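Local coordinates for protein UspA1 (Moraxella catarrhalis, PDB 3NTN) that acts as a trimeric autotransporter adhesin of the bacterial outer membrane, associated with binding of fibronectin and the receptor CEACAM1, at residues Q18-N23 against E33-D38; S24-G29 against S39-G44; F55-D60 against V69-K74. One frame throughout, in Å; residues are numbered along the deposited sequence.

Contact 1: residues Q18-N23 against E33-D38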
# COMPACT_ATOMS: atom_id res chain seq x y z
N GLN B 18 -3.94 18.25 31.69
CA GLN B 18 -2.86 17.98 32.60
C GLN B 18 -1.61 17.72 31.78
O GLN B 18 -1.63 16.89 30.91
CB GLN B 18 -3.19 16.77 33.49
CG GLN B 18 -4.11 17.07 34.69
CD GLN B 18 -4.79 15.81 35.27
OE1 GLN B 18 -4.64 15.49 36.47
NE2 GLN B 18 -5.54 15.10 34.42
N ALA B 19 -0.52 18.42 32.06
CA ALA B 19 0.75 18.13 31.41
C ALA B 19 1.67 17.63 32.52
O ALA B 19 2.51 18.37 33.02
CB ALA B 19 1.28 19.34 30.74
N LYS B 20 1.49 16.39 32.94
CA LYS B 20 2.23 15.82 34.08
C LYS B 20 3.65 15.36 33.70
O LYS B 20 4.48 15.20 34.58
CB LYS B 20 1.46 14.66 34.71
CG LYS B 20 0.08 15.04 35.22
CD LYS B 20 -0.80 13.82 35.46
CE LYS B 20 -1.57 13.95 36.77
NZ LYS B 20 -2.45 12.77 37.04
N GLY B 21 3.91 15.10 32.42
CA GLY B 21 5.23 14.57 32.01
C GLY B 21 6.22 15.71 31.90
O GLY B 21 5.83 16.82 31.52
N ARG B 22 7.48 15.46 32.27
CA ARG B 22 8.57 16.40 31.96
C ARG B 22 8.57 16.78 30.47
O ARG B 22 8.46 15.90 29.62
CB ARG B 22 9.91 15.76 32.32
CG ARG B 22 11.04 16.75 32.49
CD ARG B 22 12.24 16.20 33.32
NE ARG B 22 12.65 14.82 32.98
CZ ARG B 22 13.31 14.47 31.88
NH1 ARG B 22 13.64 15.38 30.97
NH2 ARG B 22 13.62 13.19 31.68
N ASN B 23 8.72 18.08 30.16
CA ASN B 23 8.62 18.65 28.80
C ASN B 23 7.31 18.34 28.05
O ASN B 23 7.26 18.45 26.80
CB ASN B 23 9.75 18.18 27.86
CG ASN B 23 11.14 18.29 28.46
OD1 ASN B 23 11.54 19.32 29.03
ND2 ASN B 23 11.91 17.22 28.30
N GLU B 33 -4.76 14.49 29.02
CA GLU B 33 -3.72 14.14 29.97
C GLU B 33 -2.43 13.71 29.26
O GLU B 33 -2.38 12.60 28.66
CB GLU B 33 -4.22 12.94 30.75
CG GLU B 33 -3.92 12.98 32.21
CD GLU B 33 -4.48 11.75 32.92
OE1 GLU B 33 -3.72 11.14 33.74
OE2 GLU B 33 -5.66 11.38 32.67
N ALA B 34 -1.39 14.52 29.34
CA ALA B 34 -0.09 14.13 28.76
C ALA B 34 0.92 13.73 29.82
O ALA B 34 1.45 14.55 30.54
CB ALA B 34 0.49 15.22 27.80
N THR B 35 1.20 12.45 29.90
CA THR B 35 1.92 11.92 31.03
C THR B 35 3.37 11.53 30.75
O THR B 35 4.20 11.49 31.67
CB THR B 35 1.11 10.78 31.61
OG1 THR B 35 0.33 11.31 32.69
CG2 THR B 35 1.99 9.63 32.05
N GLY B 36 3.69 11.31 29.48
CA GLY B 36 5.03 10.88 29.14
C GLY B 36 6.02 12.02 29.02
O GLY B 36 5.67 13.16 28.74
N THR B 37 7.28 11.70 29.25
CA THR B 37 8.33 12.64 28.98
C THR B 37 8.28 13.10 27.50
O THR B 37 8.16 12.27 26.60
CB THR B 37 9.67 12.02 29.37
OG1 THR B 37 9.62 11.69 30.77
CG2 THR B 37 10.84 12.97 29.12
N ASP B 38 8.28 14.41 27.25
CA ASP B 38 8.23 14.90 25.87
C ASP B 38 6.92 14.54 25.14
O ASP B 38 6.90 14.47 23.88
CB ASP B 38 9.43 14.36 25.03
CG ASP B 38 10.78 14.60 25.68
OD1 ASP B 38 10.92 15.61 26.37
OD2 ASP B 38 11.73 13.79 25.48
O HOH W 1 8.33 12.75 32.84
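Residues Gln18-Asn23 and Glu33-Asp38 are equivalent parts of successive coils in the left-handed parallel beta-roll of the UspA1 head. Gln18 and Glu33 form a parallel bridge. Ala34 N gives a nearly straight hydrogen bond to Gln18 O at 2.9 Å. Three residues on, Gly21 N bonds Ala34 O at 3.1 Å, in the carbonyl plane and on a lone pair. Lys20 N adds a weak bond to the same oxygen. Gly21 CA lies close against the carbonyl oxygens of Thr35 and Gly36, with a CA-H...O contact to Gly36 O. Further on, Asp38 N bonds Arg22 O at 2.8 Å.

The side chains of matching positions run side by side. Gln18 NE2 rests on Glu33 CG at 3.5 Å, with the amide and carboxylate planes 40° apart. Lys20 NZ reaches Glu33 OE1 at 3.9 Å, a long salt bridge at the exposed edge. The Arg22 guanidinium carries Thr37 CG2 over one face. One water accepts from Arg22 N and also contacts Thr37 OG1. At the far end of the contact Asn23 meets Asp38. In both, CG is anti to the carbonyl carbon (chi1 -48° and -52°), which lets the two side chains run alongside each other; their flat groups are nearly coplanar. Asn23 ND2 donates to Asp38 OD1 at 2.7 Å. Asp38 OD2 has a second partner, Arg45 of the second subunit, in a salt bridge. The carboxylate is thus gripped from its own chain and from the next, which would favour its charged form.

The short strand 33-34 lies between 18-19 and 48-49 in a parallel sheet. Both segments lead directly into the next face of the roll, at Ser24 and Ser39.

Contact 2: residues S24-G29 against S39-G44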
# COMPACT_ATOMS: atom_id res chain seq x y z
N SER B 24 6.29 17.87 28.76
CA SER B 24 5.03 17.54 28.09
C SER B 24 4.22 18.83 27.76
O SER B 24 4.39 19.86 28.42
CB SER B 24 4.19 16.58 28.91
OG SER B 24 3.80 17.23 30.11
N THR B 25 3.34 18.72 26.77
CA THR B 25 2.55 19.82 26.28
C THR B 25 1.10 19.35 26.03
O THR B 25 0.87 18.36 25.35
CB THR B 25 3.13 20.31 24.92
OG1 THR B 25 4.51 20.66 25.08
CG2 THR B 25 2.36 21.52 24.38
N VAL B 26 0.14 20.08 26.55
CA VAL B 26 -1.24 19.98 26.08
C VAL B 26 -1.65 21.40 25.60
O VAL B 26 -1.77 22.31 26.41
CB VAL B 26 -2.23 19.54 27.22
CG1 VAL B 26 -3.66 19.53 26.71
CG2 VAL B 26 -1.84 18.20 27.81
N ALA B 27 -1.84 21.60 24.31
CA ALA B 27 -2.03 22.96 23.80
C ALA B 27 -3.42 23.53 24.13
O ALA B 27 -3.59 24.74 24.08
CB ALA B 27 -1.75 23.04 22.30
N GLY B 28 -4.38 22.66 24.44
CA GLY B 28 -5.75 23.06 24.71
C GLY B 28 -6.70 21.86 24.67
O GLY B 28 -6.26 20.69 24.79
N GLY B 29 -8.00 22.16 24.54
CA GLY B 29 -9.05 21.18 24.60
C GLY B 29 -9.54 20.85 26.01
O GLY B 29 -9.34 21.57 26.98
N SER B 39 5.85 14.25 25.88
CA SER B 39 4.58 13.90 25.22
C SER B 39 3.83 15.18 24.76
O SER B 39 4.12 16.31 25.19
CB SER B 39 3.70 12.99 26.08
OG SER B 39 3.39 13.64 27.29
N THR B 40 2.91 15.00 23.83
CA THR B 40 2.24 16.16 23.25
C THR B 40 0.78 15.85 22.93
O THR B 40 0.47 14.87 22.26
CB THR B 40 2.94 16.63 21.93
OG1 THR B 40 4.28 17.01 22.19
CG2 THR B 40 2.22 17.80 21.31
N ILE B 41 -0.11 16.71 23.39
CA ILE B 41 -1.48 16.66 22.87
C ILE B 41 -1.78 18.00 22.25
O ILE B 41 -1.63 19.03 22.89
CB ILE B 41 -2.48 16.25 23.93
CG1 ILE B 41 -2.14 14.85 24.46
CG2 ILE B 41 -3.92 16.31 23.39
CD1 ILE B 41 -2.71 14.54 25.80
N ALA B 42 -2.11 17.98 20.97
CA ALA B 42 -2.34 19.18 20.24
C ALA B 42 -3.70 19.79 20.66
O ALA B 42 -3.85 21.01 20.63
CB ALA B 42 -2.32 18.90 18.77
N GLY B 43 -4.66 18.95 21.07
CA GLY B 43 -6.02 19.43 21.34
C GLY B 43 -7.07 18.36 21.20
O GLY B 43 -6.77 17.17 21.04
N GLY B 44 -8.33 18.77 21.24
CA GLY B 44 -9.44 17.85 21.20
C GLY B 44 -9.81 17.52 22.63
O GLY B 44 -9.67 18.36 23.51
O HOH W 2 5.80 18.35 24.70
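Thr25 and Thr40, then Val26 and Ile41, pair in exact parallel register between neighbouring coils of the trimeric beta-roll. Three backbone hydrogen bonds join them. Thr25 N donates to Ser39 O at 3.0 Å, tilted 28° from the carbonyl plane. Ile41 N donates to Thr25 O at 2.7 Å, and Ala27 N to Ile41 O at 2.9 Å. The last two are close to straight.

Side chains of like kind lie above one another. Val26 CG2 meets Ile41 CD1 at 4.3 Å on the face that also packs on Ala34, inside the coil. On the reverse face Thr25 and Thr40 pack on Gly29 and Gly44 of the second subunit, respectively. Ala27 packs on Ala27 of that subunit. Within the chain, Ala27 CB lies 3.4 Å from Ala42 O.

Outward from this shell, the two serines fix the start of each strand. Both have OG between the backbone N and the carbonyl carbon (chi1 65° and 60°). From there Ser24 OG bonds Gly21 O, and Ser39 OG bonds Gly36 O. Each hydroxyl ties the strand back to the preceding turn. At the other end the 39-44 chain turns a corner at Gly43, and Gly29 and Gly44 both have positive phi. Asn32 ND2 bonds both Gly28 O and Gly44 O there, and Asn17 ND2 bonds Gly29 O.

A water sits beside the first rung. It donates to Thr25 OG1 and to Ser39 O, both at 2.7 Å, so that Ser39 O receives this water as well as Thr25 N.

Contact 3: residues F55-D60 against V69-K74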
# COMPACT_ATOMS: atom_id res chain seq x y z
N PHE B 55 2.36 11.57 20.65
CA PHE B 55 1.62 12.64 20.09
C PHE B 55 0.20 12.15 19.85
O PHE B 55 0.01 11.11 19.25
CB PHE B 55 2.25 13.12 18.78
CG PHE B 55 1.45 14.19 18.10
CD1 PHE B 55 1.56 15.52 18.47
CD2 PHE B 55 0.51 13.84 17.11
CE1 PHE B 55 0.75 16.57 17.82
CE2 PHE B 55 -0.29 14.83 16.47
CZ PHE B 55 -0.16 16.21 16.83
N ALA B 56 -0.79 12.88 20.36
CA ALA B 56 -2.21 12.57 20.10
C ALA B 56 -2.91 13.86 19.75
O ALA B 56 -2.53 14.92 20.22
CB ALA B 56 -2.88 11.92 21.37
N ALA B 57 -3.91 13.79 18.86
CA ALA B 57 -4.87 14.91 18.69
C ALA B 57 -6.23 14.34 18.26
O ALA B 57 -6.27 13.34 17.58
CB ALA B 57 -4.33 15.88 17.67
N GLY B 58 -7.32 14.99 18.63
CA GLY B 58 -8.64 14.60 18.19
C GLY B 58 -9.45 14.18 19.40
O GLY B 58 -9.33 14.78 20.48
N ILE B 59 -10.27 13.13 19.25
CA ILE B 59 -11.10 12.73 20.33
C ILE B 59 -10.76 11.31 20.79
O ILE B 59 -10.75 10.35 19.98
CB ILE B 59 -12.58 12.83 19.95
CG1 ILE B 59 -12.97 14.28 19.71
CG2 ILE B 59 -13.47 12.19 21.04
CD1 ILE B 59 -14.37 14.41 19.09
N ASP B 60 -10.48 11.17 22.08
CA ASP B 60 -10.41 9.86 22.73
C ASP B 60 -9.25 8.95 22.25
O ASP B 60 -9.40 7.73 22.15
CB ASP B 60 -11.80 9.12 22.67
CG ASP B 60 -11.99 8.16 23.84
OD1 ASP B 60 -11.12 8.10 24.74
OD2 ASP B 60 -12.97 7.42 23.87
N VAL B 69 2.00 7.61 17.75
CA VAL B 69 1.29 8.70 17.08
C VAL B 69 -0.13 8.19 16.96
O VAL B 69 -0.38 7.10 16.41
CB VAL B 69 1.90 9.01 15.67
CG1 VAL B 69 1.01 10.00 14.88
CG2 VAL B 69 3.29 9.52 15.80
N ALA B 70 -1.08 8.96 17.51
CA ALA B 70 -2.48 8.54 17.49
C ALA B 70 -3.29 9.79 17.13
O ALA B 70 -3.41 10.75 17.92
CB ALA B 70 -2.89 8.01 18.85
N LEU B 71 -3.82 9.81 15.92
CA LEU B 71 -4.33 11.06 15.40
C LEU B 71 -5.69 10.79 14.79
O LEU B 71 -5.79 10.05 13.82
CB LEU B 71 -3.31 11.61 14.39
CG LEU B 71 -3.53 12.84 13.50
CD1 LEU B 71 -4.01 14.05 14.28
CD2 LEU B 71 -2.22 13.16 12.72
N GLY B 72 -6.75 11.35 15.39
CA GLY B 72 -8.11 11.25 14.85
C GLY B 72 -9.07 10.94 15.98
O GLY B 72 -9.00 11.55 17.04
N ASN B 73 -9.95 9.96 15.78
CA ASN B 73 -10.90 9.55 16.79
C ASN B 73 -10.69 8.09 17.27
O ASN B 73 -10.81 7.14 16.48
CB ASN B 73 -12.30 9.71 16.27
CG ASN B 73 -13.37 9.63 17.41
OD1 ASN B 73 -13.36 8.72 18.24
ND2 ASN B 73 -14.27 10.60 17.45
N LYS B 74 -10.45 7.90 18.57
CA LYS B 74 -10.40 6.55 19.11
C LYS B 74 -9.27 5.70 18.49
O LYS B 74 -9.47 4.55 18.16
CB LYS B 74 -11.74 5.80 18.94
CG LYS B 74 -12.62 5.65 20.19
CD LYS B 74 -14.14 5.64 19.78
CE LYS B 74 -15.08 6.17 20.88
NZ LYS B 74 -15.28 7.68 20.89
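Leu71 lies beside Ala57 in the parallel ladder between Phe55-Asp60 and Val69-Lys74. Its CB leaves the strand on the face shared with Phe55, Ala57 and Val69. CG is anti to the backbone N (chi1 173°), and from it CD1 turns back over the neighbouring strand. CD1 touches Ala57 CB at 3.9 Å. It also meets the edge of the Phe55 ring, 4.4 Å from CE2 and near the ring plane. The Leu71 side chain also packs on Phe55 of the third subunit and on Leu71 of the second. Phe55 likewise meets Phe55 of the third subunit, so this face lines the apolar interface of the trimer.

Five backbone bonds hold the register. Phe55 O accepts from Ala70 N, and Ala70 O accepts from Ala57 N. Ala57 O then takes Gly72 N at 3.0 Å, and Gly72 O takes Ile59 N. The series ends with Lys74 N on Ile59 O at 2.8 Å. At Gly58 the chain turns a corner, and Gly58 CA lies 3.3 Å from Gly72 O in a CA-H...O contact.

After the corner, polar side chains join apolar Ile59. Asn73 ND2 lies 3.8 Å from Ile59 CB, but its hydrogen bond goes to Asn67 OD1 of the third subunit. At the outer end Lys74 bends at chi2 and chi4 and brings NZ to 3.8 Å from Asp60 OD2, a long salt bridge. NZ also makes a weak bond to Asn73 OD1.

Strands stacked in parallel, apolar residues facing the partner subunits and glycines at the corners are the pattern of the left-handed parallel beta-roll in YadA-like adhesin heads.

All three contacts join successive coils of one beta-roll. Contacts 1 and 2 alternate along the chain: each segment of contact 1 runs straight into one of contact 2. They are two faces of the same pair of coils, with centres 9 Å apart. Contact 3 follows later in the sequence. Its centre is 10 Å from contact 2 and 16 Å from contact 1, which it does not touch. Strands 40-42 and 55-57 are neighbours in the long parallel sheet, so contacts 2 and 3 continue one ladder. Contact 1 belongs to the separate sheet 18-19, 33-34, 48-49. Each contact also reaches the second subunit, tying coil stacking to trimer assembly.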